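ATP-dependent DNA ligase (Mycobacterium tuberculosis, PDB 6NHX) joins DNA ends at the expense of ATP and, with Ku, repairs double-strand breaks by non-homologous end joining. Local coordinates at residues E40-G44 and L70-V75; G121-R127 and K168-Y174; L272-Y278 and S290-R296. The protein carries 1 engineered substitution. One frame throughout, in Å; residues are numbered along the deposited sequence.

From the N terminus, contact 1 closes first, bringing 70-75 back to the end of strand 35-42 around a 25-residue loop that includes strand 45-50. Contact 2 follows, tying the start of helix 124-136 to the end of strand 164-169 after 40 residues that are half helical. Contact 3 comes last and pairs strands 273-278 and 291-295 around 11 intervening residues. The three run in series; none nests within or crosses another. Contacts 1 and 2 lie in the ligase catalytic region, contact 3 in the C-terminal OB region across the chain's centre. Contacts 2 and 3, centres about 33 Å apart, both touch ATP, contact 2 at the adenine and contact 3 at the alpha and beta phosphates.

Contact 1 (E40-G44 and L70-V75); sequences EADHG and LADHHV
Ala-41 and Val-75 form an antiparallel hydrogen-bonded pair, with Ala-41 N reaching Val-75 O at 2.9 Å and Val-75 N returning the same 2.9 Å bond to Ala-41 O. The Ala-41 carbonyl also receives a CA-H contact from His-74. Beyond this pair the chains stay close, Gly-44 CA lying 3.9 Å from Ala-71 CA, but water takes over the bonding: one molecule links His-43 N with the carbonyls of Ala-71 and His-73, another links Gly-44 N with those of Leu-70 and His-73. The polar backbone atoms of the type I turn from Leu-70 to His-73 are thus joined to His-43 and Gly-44 by these waters.

On one face of the sheet the methyl of Ala-41 rests against one branch of Val-75, CB to CG2 3.7 Å, and against the tip of Leu-70, CB to CD1 4.1 Å. Leu-134 of helix 124-136 touches both Leu-70 and Val-75 and helps cover this apolar patch. The other face is polar. The carboxylate of Asp-42 stacks on the imidazole of His-74, the two planes only 14° apart and Asp-42 CG 3.9 Å above the ring plane, displaced toward its rim. Both side chains turn away from their own backbone N (chi1 -164° for Asp-42, 175° for His-74), which lets them overlap. At the ring edge a water joins His-74 NE2 to Glu-40 OE1, while Glu-40 OE2 is held in a salt bridge by Arg-47 on the next strand. Asp-115 binds His-73 ND1 and His-74 N, fixing the incoming chain from its other side.

Here adjacent antiparallel strands, 35-42 and 74-82, come together at their ends within the five-stranded sheet of the nucleotidyltransferase domain, at a margin distant from the ATP.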
loop_
_atom_site.group_PDB
_atom_site.type_symbol
_atom_site.label_atom_id
_atom_site.label_comp_id
_atom_site.label_asym_id
_atom_site.label_seq_id
_atom_site.Cartn_x
_atom_site.Cartn_y
_atom_site.Cartn_z
ATOM N N GLU A 40 19.594 -0.465 -0.298
ATOM C CA GLU A 40 20.990 -0.569 -0.689
ATOM C C GLU A 40 21.648 -1.611 0.199
ATOM O O GLU A 40 21.665 -1.455 1.421
ATOM C CB GLU A 40 21.692 0.773 -0.508
ATOM C CG GLU A 40 23.162 0.763 -0.872
ATOM C CD GLU A 40 23.837 2.007 -0.376
ATOM O OE1 GLU A 40 24.155 2.871 -1.210
ATOM O OE2 GLU A 40 24.028 2.131 0.854
ATOM N N ALA A 41 22.177 -2.667 -0.408
ATOM C CA ALA A 41 22.942 -3.682 0.311
ATOM C C ALA A 41 24.403 -3.603 -0.114
ATOM O O ALA A 41 24.702 -3.708 -1.307
ATOM C CB ALA A 41 22.374 -5.065 -0.008
ATOM N N ASP A 42 25.301 -3.420 0.856
ATOM C CA ASP A 42 26.733 -3.343 0.594
ATOM C C ASP A 42 27.462 -3.881 1.814
ATOM O O ASP A 42 27.143 -3.490 2.941
ATOM C CB ASP A 42 27.155 -1.891 0.356
ATOM C CG ASP A 42 28.527 -1.776 -0.289
ATOM O OD1 ASP A 42 29.071 -2.807 -0.736
ATOM O OD2 ASP A 42 29.059 -0.651 -0.347
ATOM N N HIS A 43 28.430 -4.772 1.588
ATOM C CA HIS A 43 29.257 -5.327 2.666
ATOM C C HIS A 43 28.401 -5.945 3.768
ATOM O O HIS A 43 28.695 -5.824 4.961
ATOM C CB HIS A 43 30.239 -4.291 3.216
ATOM C CG HIS A 43 31.447 -4.094 2.353
ATOM N ND1 HIS A 43 31.432 -3.310 1.220
ATOM C CD2 HIS A 43 32.704 -4.591 2.449
ATOM C CE1 HIS A 43 32.628 -3.326 0.658
ATOM N NE2 HIS A 43 33.419 -4.096 1.384
ATOM N N GLY A 44 27.325 -6.616 3.359
ATOM C CA GLY A 44 26.400 -7.226 4.289
ATOM C C GLY A 44 25.505 -6.263 5.036
ATOM O O GLY A 44 24.635 -6.715 5.790
ATOM N N LEU A 70 23.712 -11.515 1.108
ATOM C CA LEU A 70 24.266 -10.803 -0.036
ATOM C C LEU A 70 25.623 -10.189 0.272
ATOM O O LEU A 70 25.999 -9.186 -0.344
ATOM C CB LEU A 70 23.309 -9.700 -0.486
ATOM C CG LEU A 70 21.911 -10.062 -0.971
ATOM C CD1 LEU A 70 21.054 -8.812 -1.012
ATOM C CD2 LEU A 70 21.995 -10.699 -2.340
ATOM N N ALA A 71 26.372 -10.779 1.209
ATOM C CA ALA A 71 27.509 -10.079 1.796
ATOM C C ALA A 71 28.569 -9.716 0.765
ATOM O O ALA A 71 29.282 -8.720 0.939
ATOM C CB ALA A 71 28.107 -10.899 2.940
ATOM N N ASP A 72 28.697 -10.498 -0.306
ATOM C CA ASP A 72 29.692 -10.215 -1.332
ATOM C C ASP A 72 29.185 -9.263 -2.408
ATOM O O ASP A 72 29.982 -8.801 -3.232
ATOM C CB ASP A 72 30.176 -11.510 -2.002
ATOM C CG ASP A 72 30.586 -12.578 -0.998
ATOM O OD1 ASP A 72 29.988 -13.677 -1.020
ATOM O OD2 ASP A 72 31.507 -12.325 -0.188
ATOM N N HIS A 73 27.896 -8.959 -2.420
ATOM C CA HIS A 73 27.290 -8.148 -3.465
ATOM C C HIS A 73 27.141 -6.695 -3.026
ATOM O O HIS A 73 27.051 -6.372 -1.838
ATOM C CB HIS A 73 25.897 -8.681 -3.817
ATOM C CG HIS A 73 25.902 -9.976 -4.567
ATOM N ND1 HIS A 73 26.311 -10.080 -5.879
ATOM C CD2 HIS A 73 25.520 -11.222 -4.194
ATOM C CE1 HIS A 73 26.198 -11.335 -6.276
ATOM N NE2 HIS A 73 25.712 -12.046 -5.275
ATOM N N HIS A 74 27.062 -5.811 -4.021
ATOM C CA HIS A 74 26.613 -4.440 -3.809
ATOM C C HIS A 74 25.417 -4.234 -4.728
ATOM O O HIS A 74 25.574 -4.229 -5.953
ATOM C CB HIS A 74 27.727 -3.448 -4.124
ATOM C CG HIS A 74 27.305 -2.014 -4.049
ATOM N ND1 HIS A 74 28.104 -0.986 -4.503
ATOM C CD2 HIS A 74 26.175 -1.434 -3.579
ATOM C CE1 HIS A 74 27.479 0.164 -4.320
ATOM N NE2 HIS A 74 26.307 -0.079 -3.764
ATOM N N VAL A 75 24.221 -4.113 -4.150
ATOM C CA VAL A 75 23.006 -4.006 -4.947
ATOM C C VAL A 75 22.117 -2.879 -4.445
ATOM O O VAL A 75 22.165 -2.486 -3.272
ATOM C CB VAL A 75 22.188 -5.317 -5.017
ATOM C CG1 VAL A 75 22.985 -6.422 -5.683
ATOM C CG2 VAL A 75 21.713 -5.728 -3.630
HETATM O O HOH W 1 24.637 2.122 -3.602
HETATM O O HOH W 2 29.813 -6.333 -0.411
HETATM O O HOH W 3 25.720 -6.929 0.678
#

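Contact 2 (G121-R127 and K168-Y174); sequences GTRYQDR and KRRDSRY. With ATP (adenosine-5'-triphosphate), chain B.
Ser-172 O lies at the centre of the contact and takes two bonds from the other segment, from Tyr-124 N at 2.8 Å and from Arg-127 NH1 at 3.0 Å. The guanidinium donor comes in on a lone pair in the carbonyl plane. Arg-127 NH1 also gives a second bond, to Thr-122 O at 2.7 Å. Its NE forms a salt bridge with Asp-110, and NH2 donates to a water that in turn donates to Ser-172 OG and Arg-173 O. The group is sandwiched, Tyr-174 CB over the centre of one face and Tyr-124 CA over the opposite one, and the bonds at its edge fix its rotation.

Next along the helix start, Gln-125 N donates to Arg-170 O at 3.0 Å. The amide end of Gln-125 receives Arg-170 NH1 at OE1, 3.0 Å, the donor standing 41° out of the carbonyl plane; Arg-170 NE is taken by Ala-23 O. Ser-172 OG donates back to Arg-169 O, closing the type I turn alongside the bond from Ser-172 N. Arg-169 grips Asp-171 side-on, through NE and NH2.

Lys-168 lays its chain across the Tyr-124 ring, CB 4.1 Å from the centroid in a CH-pi contact. Extended beyond CG, it donates a hydrogen bond from NZ to ATP N1, 2.9 Å. Glu-29 forms a salt bridge with that ammonium and also accepts from Tyr-124 OH.

Lys-168 ends the EGVIAK sequence, motif IV of this ligase family. Its extended chain, packed on the tyrosine and secured by Glu-29, leaves the ammonium placed to read the adenine through N1.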
loop_
_atom_site.group_PDB
_atom_site.type_symbol
_atom_site.label_atom_id
_atom_site.label_comp_id
_atom_site.label_asym_id
_atom_site.label_seq_id
_atom_site.Cartn_x
_atom_site.Cartn_y
_atom_site.Cartn_z
ATOM N N GLY A 121 18.918 2.511 -17.218
ATOM C CA GLY A 121 18.653 2.513 -18.642
ATOM C C GLY A 121 18.495 1.144 -19.248
ATOM O O GLY A 121 18.313 1.022 -20.467
ATOM N N THR A 122 18.592 0.101 -18.433
ATOM C CA THR A 122 18.385 -1.264 -18.887
ATOM C C THR A 122 16.885 -1.556 -18.899
ATOM O O THR A 122 16.155 -1.128 -18.002
ATOM C CB THR A 122 19.112 -2.211 -17.934
ATOM O OG1 THR A 122 20.521 -1.941 -18.036
ATOM C CG2 THR A 122 18.844 -3.661 -18.278
ATOM N N ARG A 123 16.420 -2.266 -19.926
ATOM C CA ARG A 123 14.988 -2.521 -20.070
ATOM C C ARG A 123 14.487 -3.404 -18.930
ATOM O O ARG A 123 15.198 -4.300 -18.450
ATOM C CB ARG A 123 14.721 -3.248 -21.380
ATOM C CG ARG A 123 14.980 -2.421 -22.624
ATOM C CD ARG A 123 15.142 -3.325 -23.834
ATOM N NE ARG A 123 15.674 -2.609 -24.987
ATOM C CZ ARG A 123 16.967 -2.506 -25.277
ATOM N NH1 ARG A 123 17.880 -3.073 -24.501
ATOM N NH2 ARG A 123 17.350 -1.833 -26.347
ATOM N N TYR A 124 13.229 -3.158 -18.522
ATOM C CA TYR A 124 12.630 -3.903 -17.424
ATOM C C TYR A 124 12.827 -5.401 -17.588
ATOM O O TYR A 124 13.165 -6.098 -16.631
ATOM C CB TYR A 124 11.135 -3.567 -17.350
ATOM C CG TYR A 124 10.363 -4.452 -16.397
ATOM C CD1 TYR A 124 10.191 -4.093 -15.059
ATOM C CD2 TYR A 124 9.826 -5.663 -16.825
ATOM C CE1 TYR A 124 9.507 -4.908 -14.179
ATOM C CE2 TYR A 124 9.141 -6.499 -15.948
ATOM C CZ TYR A 124 8.974 -6.106 -14.629
ATOM O OH TYR A 124 8.295 -6.943 -13.765
ATOM N N GLN A 125 12.593 -5.918 -18.796
ATOM C CA GLN A 125 12.671 -7.359 -19.009
ATOM C C GLN A 125 14.042 -7.891 -18.609
ATOM O O GLN A 125 14.157 -8.975 -18.022
ATOM C CB GLN A 125 12.391 -7.655 -20.480
ATOM C CG GLN A 125 12.542 -9.111 -20.876
ATOM C CD GLN A 125 11.754 -9.437 -22.126
ATOM O OE1 GLN A 125 10.547 -9.219 -22.176
ATOM N NE2 GLN A 125 12.435 -9.948 -23.147
ATOM N N ASP A 126 15.089 -7.114 -18.883
ATOM C CA ASP A 126 16.451 -7.539 -18.569
ATOM C C ASP A 126 16.787 -7.320 -17.098
ATOM O O ASP A 126 17.482 -8.145 -16.497
ATOM C CB ASP A 126 17.444 -6.799 -19.464
ATOM C CG ASP A 126 17.188 -7.037 -20.936
ATOM O OD1 ASP A 126 16.916 -8.196 -21.298
ATOM O OD2 ASP A 126 17.268 -6.071 -21.728
ATOM N N ARG A 127 16.326 -6.212 -16.501
ATOM C CA ARG A 127 16.512 -6.035 -15.064
ATOM C C ARG A 127 15.869 -7.185 -14.291
ATOM O O ARG A 127 16.434 -7.677 -13.304
ATOM C CB ARG A 127 15.933 -4.707 -14.588
ATOM C CG ARG A 127 16.448 -3.469 -15.323
ATOM C CD ARG A 127 16.156 -2.191 -14.530
ATOM N NE ARG A 127 14.726 -2.020 -14.210
ATOM C CZ ARG A 127 13.819 -1.429 -14.981
ATOM N NH1 ARG A 127 14.152 -0.947 -16.169
ATOM N NH2 ARG A 127 12.567 -1.330 -14.562
ATOM N N LYS A 168 3.935 -3.545 -16.224
ATOM C CA LYS A 168 5.141 -2.789 -16.517
ATOM C C LYS A 168 5.616 -3.141 -17.917
ATOM O O LYS A 168 5.719 -4.323 -18.265
ATOM C CB LYS A 168 6.220 -3.075 -15.465
ATOM C CG LYS A 168 5.753 -2.698 -14.068
ATOM C CD LYS A 168 6.747 -3.134 -12.987
ATOM C CE LYS A 168 6.260 -2.756 -11.595
ATOM N NZ LYS A 168 7.202 -3.280 -10.552
ATOM N N ARG A 169 5.870 -2.123 -18.731
ATOM C CA ARG A 169 6.291 -2.382 -20.101
ATOM C C ARG A 169 7.627 -3.113 -20.116
ATOM O O ARG A 169 8.576 -2.732 -19.417
ATOM C CB ARG A 169 6.428 -1.060 -20.850
ATOM C CG ARG A 169 5.144 -0.556 -21.462
ATOM C CD ARG A 169 5.395 0.526 -22.516
ATOM N NE ARG A 169 6.040 -0.042 -23.693
ATOM C CZ ARG A 169 5.396 -0.462 -24.778
ATOM N NH1 ARG A 169 4.074 -0.364 -24.852
ATOM N NH2 ARG A 169 6.080 -0.979 -25.793
ATOM N N ARG A 170 7.707 -4.174 -20.919
ATOM C CA ARG A 170 8.925 -4.977 -20.947
ATOM C C ARG A 170 10.133 -4.174 -21.421
ATOM O O ARG A 170 11.262 -4.462 -21.008
ATOM C CB ARG A 170 8.702 -6.210 -21.820
ATOM C CG ARG A 170 7.728 -7.199 -21.189
ATOM C CD ARG A 170 7.433 -8.384 -22.084
ATOM N NE ARG A 170 6.655 -9.405 -21.385
ATOM C CZ ARG A 170 7.157 -10.271 -20.509
ATOM N NH1 ARG A 170 8.449 -10.252 -20.218
ATOM N NH2 ARG A 170 6.365 -11.155 -19.918
ATOM N N ASP A 171 9.925 -3.180 -22.278
ATOM C CA ASP A 171 11.011 -2.385 -22.836
ATOM C C ASP A 171 11.344 -1.138 -22.017
ATOM O O ASP A 171 12.149 -0.320 -22.473
ATOM C CB ASP A 171 10.696 -1.998 -24.293
ATOM C CG ASP A 171 9.478 -1.089 -24.419
ATOM O OD1 ASP A 171 9.024 -0.860 -25.563
ATOM O OD2 ASP A 171 8.969 -0.590 -23.397
ATOM N N SER A 172 10.756 -0.965 -20.829
ATOM C CA SER A 172 10.801 0.331 -20.161
ATOM C C SER A 172 12.042 0.495 -19.278
ATOM O O SER A 172 12.484 -0.437 -18.596
ATOM C CB SER A 172 9.522 0.602 -19.352
ATOM O OG SER A 172 9.272 -0.371 -18.356
ATOM N N ARG A 173 12.574 1.713 -19.280
ATOM C CA ARG A 173 13.645 2.100 -18.382
ATOM C C ARG A 173 13.072 2.428 -17.001
ATOM O O ARG A 173 11.857 2.538 -16.806
ATOM C CB ARG A 173 14.442 3.267 -18.973
ATOM C CG ARG A 173 14.169 4.642 -18.359
ATOM C CD ARG A 173 14.863 5.776 -19.126
ATOM N NE ARG A 173 16.326 5.729 -19.032
ATOM C CZ ARG A 173 17.034 5.985 -17.931
ATOM N NH1 ARG A 173 16.425 6.311 -16.795
ATOM N NH2 ARG A 173 18.363 5.917 -17.968
ATOM N N TYR A 174 13.954 2.573 -16.021
ATOM C CA TYR A 174 13.561 2.974 -14.675
ATOM C C TYR A 174 13.736 4.477 -14.548
ATOM O O TYR A 174 14.836 4.991 -14.768
ATOM C CB TYR A 174 14.406 2.259 -13.618
ATOM C CG TYR A 174 13.794 2.359 -12.242
ATOM C CD1 TYR A 174 12.918 1.381 -11.781
ATOM C CD2 TYR A 174 14.041 3.468 -11.425
ATOM C CE1 TYR A 174 12.328 1.470 -10.509
ATOM C CE2 TYR A 174 13.440 3.577 -10.166
ATOM C CZ TYR A 174 12.594 2.571 -9.720
ATOM O OH TYR A 174 12.006 2.678 -8.481
HETATM P PG ATP B . 0.795 6.126 -5.153
HETATM O O1G ATP B . 0.783 5.503 -6.534
HETATM O O2G ATP B . 0.991 7.629 -5.124
HETATM O O3G ATP B . 1.719 5.393 -4.197
HETATM P PB ATP B . -1.296 4.918 -3.497
HETATM O O1B ATP B . -2.757 5.220 -3.279
HETATM O O2B ATP B . -0.347 4.776 -2.327
HETATM O O3B ATP B . -0.714 5.968 -4.573
HETATM P PA ATP B . -2.244 2.615 -4.982
HETATM O O1A ATP B . -3.118 3.414 -5.900
HETATM O O2A ATP B . -2.751 1.779 -3.837
HETATM O O3A ATP B . -1.140 3.607 -4.394
HETATM O "O5'" ATP B . -1.175 1.789 -5.875
HETATM C "C5'" ATP B . -0.399 0.746 -5.292
HETATM C "C4'" ATP B . 0.838 1.304 -4.580
HETATM O "O4'" ATP B . 1.657 0.189 -4.227
HETATM C "C3'" ATP B . 1.688 2.208 -5.447
HETATM O "O3'" ATP B . 2.451 3.064 -4.602
HETATM C "C2'" ATP B . 2.617 1.211 -6.079
HETATM O "O2'" ATP B . 3.828 1.812 -6.557
HETATM C "C1'" ATP B . 2.892 0.237 -4.937
HETATM N N9 ATP B . 3.114 -1.141 -5.419
HETATM C C8 ATP B . 2.560 -2.269 -4.906
HETATM N N7 ATP B . 3.008 -3.373 -5.564
HETATM C C5 ATP B . 3.875 -2.932 -6.496
HETATM C C6 ATP B . 4.678 -3.562 -7.534
HETATM N N6 ATP B . 4.629 -4.886 -7.719
HETATM N N1 ATP B . 5.440 -2.769 -8.302
HETATM C C2 ATP B . 5.493 -1.441 -8.146
HETATM N N3 ATP B . 4.769 -0.789 -7.223
HETATM C C4 ATP B . 3.945 -1.480 -6.403
HETATM O O HOH W 4 10.477 0.175 -15.906
#

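Contact 3 (L272-Y278 and S290-R296); sequences LVAEVRY and SSWRGLR. With ATP (adenosine-5'-triphosphate), chain B.
Glu-275 OE2 forms salt bridges with two arginines that approach from opposite faces of the carboxylate, Arg-293 NH1 at 3.0 Å and Arg-296 NH1 at 2.7 Å. Glu-275 and Arg-293 lie side by side and point the same way, their flat groups 30° apart, whereas Arg-296 crosses the acid with its guanidinium turned 75° to the carboxylate. Arg-293, extended to NE, brings both NH groups to one alpha-phosphate oxygen of ATP, with NH2 2.6 Å and NH1 2.9 Å from O2A. Arg-296 reaches the beta-phosphate by a route bent at chi2 and chi3, and its NH2 meets O2B at 3.1 Å. The shared acid thereby sets both arginines, and its negative charge would be expected to offset part of theirs.

In the backbone beneath, Arg-293 and Gly-294 both face Glu-275, a classic beta bulge of an antiparallel pair in the C-terminal OB fold, where this sequence belongs to ligase motif VI. Gly-294 takes backbone angles that call for glycine.

Arg-277, on the same face, runs extended past Ser-291 and donates NH1 to its OG at 3.0 Å, in the guanidinium plane; Glu-163 takes NE in a salt bridge. Arg-293 CG covers one face of that guanidinium, and the two arginine chains cross at about a right angle. On the other face of the sheet Trp-292 touches Ala-274, CZ3 to CB 3.4 Å, and Leu-239 of helix 235-243 packs against the indole. Asp-33, a manganese-binding residue in a near-identical protein, forms a salt bridge with Arg-293 NH2.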
loop_
_atom_site.group_PDB
_atom_site.type_symbol
_atom_site.label_atom_id
_atom_site.label_comp_id
_atom_site.label_asym_id
_atom_site.label_seq_id
_atom_site.Cartn_x
_atom_site.Cartn_y
_atom_site.Cartn_z
ATOM N N LEU A 272 -8.893 13.039 10.078
ATOM C CA LEU A 272 -8.189 11.866 9.562
ATOM C C LEU A 272 -8.861 11.306 8.317
ATOM O O LEU A 272 -10.066 11.022 8.325
ATOM C CB LEU A 272 -8.149 10.765 10.617
ATOM C CG LEU A 272 -7.309 10.962 11.872
ATOM C CD1 LEU A 272 -7.252 9.646 12.622
ATOM C CD2 LEU A 272 -5.915 11.453 11.526
ATOM N N VAL A 273 -8.079 11.117 7.271
ATOM C CA VAL A 273 -8.515 10.465 6.044
ATOM C C VAL A 273 -8.174 8.983 6.125
ATOM O O VAL A 273 -7.107 8.591 6.623
ATOM C CB VAL A 273 -7.851 11.128 4.820
ATOM C CG1 VAL A 273 -8.271 10.457 3.524
ATOM C CG2 VAL A 273 -8.159 12.611 4.794
ATOM N N ALA A 274 -9.077 8.152 5.642
ATOM C CA ALA A 274 -8.851 6.729 5.476
ATOM C C ALA A 274 -9.284 6.326 4.078
ATOM O O ALA A 274 -9.994 7.058 3.388
ATOM C CB ALA A 274 -9.661 5.927 6.488
ATOM N N GLU A 275 -8.849 5.151 3.651
ATOM C CA GLU A 275 -9.285 4.577 2.391
ATOM C C GLU A 275 -10.078 3.319 2.677
ATOM O O GLU A 275 -9.663 2.494 3.502
ATOM C CB GLU A 275 -8.092 4.236 1.502
ATOM C CG GLU A 275 -7.938 5.165 0.326
ATOM C CD GLU A 275 -6.714 4.845 -0.494
ATOM O OE1 GLU A 275 -6.579 5.404 -1.601
ATOM O OE2 GLU A 275 -5.887 4.034 -0.030
ATOM N N VAL A 276 -11.220 3.184 2.014
ATOM C CA VAL A 276 -12.011 1.971 2.122
ATOM C C VAL A 276 -12.312 1.437 0.729
ATOM O O VAL A 276 -12.370 2.185 -0.254
ATOM C CB VAL A 276 -13.299 2.203 2.935
ATOM C CG1 VAL A 276 -12.952 2.708 4.344
ATOM C CG2 VAL A 276 -14.185 3.182 2.232
ATOM N N ARG A 277 -12.482 0.128 0.646
ATOM C CA ARG A 277 -12.979 -0.520 -0.553
ATOM C C ARG A 277 -14.491 -0.619 -0.457
ATOM O O ARG A 277 -15.058 -0.634 0.631
ATOM C CB ARG A 277 -12.412 -1.930 -0.650
ATOM C CG ARG A 277 -10.888 -2.006 -0.550
ATOM C CD ARG A 277 -10.431 -3.446 -0.594
ATOM N NE ARG A 277 -9.052 -3.599 -0.142
ATOM C CZ ARG A 277 -8.709 -3.786 1.123
ATOM N NH1 ARG A 277 -9.638 -3.846 2.073
ATOM N NH2 ARG A 277 -7.430 -3.915 1.432
ATOM N N TYR A 278 -15.146 -0.681 -1.611
ATOM C CA TYR A 278 -16.598 -0.773 -1.622
ATOM C C TYR A 278 -17.018 -1.351 -2.960
ATOM O O TYR A 278 -16.271 -1.302 -3.942
ATOM C CB TYR A 278 -17.256 0.600 -1.383
ATOM C CG TYR A 278 -17.101 1.541 -2.555
ATOM C CD1 TYR A 278 -18.123 1.705 -3.482
ATOM C CD2 TYR A 278 -15.923 2.256 -2.746
ATOM C CE1 TYR A 278 -17.976 2.546 -4.553
ATOM C CE2 TYR A 278 -15.766 3.104 -3.822
ATOM C CZ TYR A 278 -16.796 3.244 -4.724
ATOM O OH TYR A 278 -16.637 4.087 -5.795
ATOM N N SER A 290 -18.314 -2.489 2.300
ATOM C CA SER A 290 -17.133 -1.707 2.613
ATOM C C SER A 290 -16.104 -2.564 3.338
ATOM O O SER A 290 -16.438 -3.518 4.049
ATOM C CB SER A 290 -17.512 -0.499 3.472
ATOM O OG SER A 290 -18.116 -0.913 4.689
ATOM N N SER A 291 -14.831 -2.229 3.139
ATOM C CA SER A 291 -13.778 -2.841 3.928
ATOM C C SER A 291 -12.666 -1.824 4.125
ATOM O O SER A 291 -12.444 -0.946 3.289
ATOM C CB SER A 291 -13.231 -4.132 3.299
ATOM O OG SER A 291 -12.632 -3.888 2.040
ATOM N N TRP A 292 -11.965 -1.978 5.235
ATOM C CA TRP A 292 -10.942 -1.045 5.682
ATOM C C TRP A 292 -9.641 -1.312 4.938
ATOM O O TRP A 292 -9.094 -2.418 5.011
ATOM C CB TRP A 292 -10.746 -1.316 7.172
ATOM C CG TRP A 292 -9.659 -0.558 7.851
ATOM C CD1 TRP A 292 -8.501 -1.068 8.368
ATOM C CD2 TRP A 292 -9.654 0.835 8.155
ATOM N NE1 TRP A 292 -7.761 -0.068 8.947
ATOM C CE2 TRP A 292 -8.447 1.112 8.831
ATOM C CE3 TRP A 292 -10.541 1.883 7.904
ATOM C CZ2 TRP A 292 -8.110 2.390 9.263
ATOM C CZ3 TRP A 292 -10.202 3.154 8.333
ATOM C CH2 TRP A 292 -8.996 3.396 9.005
ATOM N N ARG A 293 -9.134 -0.314 4.215
ATOM C CA ARG A 293 -7.766 -0.452 3.729
ATOM C C ARG A 293 -6.758 0.092 4.733
ATOM O O ARG A 293 -5.823 -0.620 5.113
ATOM C CB ARG A 293 -7.595 0.169 2.338
ATOM C CG ARG A 293 -6.381 -0.372 1.598
ATOM C CD ARG A 293 -5.975 0.543 0.460
ATOM N NE ARG A 293 -4.952 -0.069 -0.382
ATOM C CZ ARG A 293 -4.359 0.549 -1.397
ATOM N NH1 ARG A 293 -4.680 1.804 -1.695
ATOM N NH2 ARG A 293 -3.450 -0.091 -2.119
ATOM N N GLY A 294 -6.937 1.323 5.189
ATOM C CA GLY A 294 -6.097 1.879 6.231
ATOM C C GLY A 294 -6.195 3.390 6.269
ATOM O O GLY A 294 -6.921 4.009 5.496
ATOM N N LEU A 295 -5.459 3.974 7.212
ATOM C CA LEU A 295 -5.344 5.425 7.291
ATOM C C LEU A 295 -4.474 5.950 6.156
ATOM O O LEU A 295 -3.561 5.269 5.678
ATOM C CB LEU A 295 -4.745 5.845 8.631
ATOM C CG LEU A 295 -5.566 5.525 9.885
ATOM C CD1 LEU A 295 -4.840 6.012 11.124
ATOM C CD2 LEU A 295 -6.912 6.211 9.780
ATOM N N ARG A 296 -4.774 7.175 5.708
ATOM C CA ARG A 296 -3.977 7.870 4.699
ATOM C C ARG A 296 -3.460 9.159 5.338
ATOM O O ARG A 296 -4.038 10.241 5.136
ATOM C CB ARG A 296 -4.774 8.147 3.423
ATOM C CG ARG A 296 -5.235 6.906 2.636
ATOM C CD ARG A 296 -4.170 5.813 2.577
ATOM N NE ARG A 296 -2.945 6.240 1.906
ATOM C CZ ARG A 296 -2.629 5.931 0.651
ATOM N NH1 ARG A 296 -3.452 5.194 -0.084
ATOM N NH2 ARG A 296 -1.487 6.361 0.129
HETATM P PG ATP B . 0.795 6.126 -5.153
HETATM O O1G ATP B . 0.783 5.503 -6.534
HETATM O O2G ATP B . 0.991 7.629 -5.124
HETATM O O3G ATP B . 1.719 5.393 -4.197
HETATM P PB ATP B . -1.296 4.918 -3.497
HETATM O O1B ATP B . -2.757 5.220 -3.279
HETATM O O2B ATP B . -0.347 4.776 -2.327
HETATM O O3B ATP B . -0.714 5.968 -4.573
HETATM P PA ATP B . -2.244 2.615 -4.982
HETATM O O1A ATP B . -3.118 3.414 -5.900
HETATM O O2A ATP B . -2.751 1.779 -3.837
HETATM O O3A ATP B . -1.140 3.607 -4.394
HETATM O "O5'" ATP B . -1.175 1.789 -5.875
HETATM C "C5'" ATP B . -0.399 0.746 -5.292
HETATM C "C4'" ATP B . 0.838 1.304 -4.580
HETATM O "O4'" ATP B . 1.657 0.189 -4.227
HETATM C "C3'" ATP B . 1.688 2.208 -5.447
HETATM O "O3'" ATP B . 2.451 3.064 -4.602
HETATM C "C2'" ATP B . 2.617 1.211 -6.079
HETATM O "O2'" ATP B . 3.828 1.812 -6.557
HETATM C "C1'" ATP B . 2.892 0.237 -4.937
HETATM N N9 ATP B . 3.114 -1.141 -5.419
HETATM C C8 ATP B . 2.560 -2.269 -4.906
HETATM N N7 ATP B . 3.008 -3.373 -5.564
HETATM C C5 ATP B . 3.875 -2.932 -6.496
HETATM C C6 ATP B . 4.678 -3.562 -7.534
HETATM N N6 ATP B . 4.629 -4.886 -7.719
HETATM N N1 ATP B . 5.440 -2.769 -8.302
HETATM C C2 ATP B . 5.493 -1.441 -8.146
HETATM N N3 ATP B . 4.769 -0.789 -7.223
HETATM C C4 ATP B . 3.945 -1.480 -6.403
HETATM O O HOH W 5 -5.243 11.974 7.126
HETATM O O HOH W 6 -5.229 4.346 -3.595
#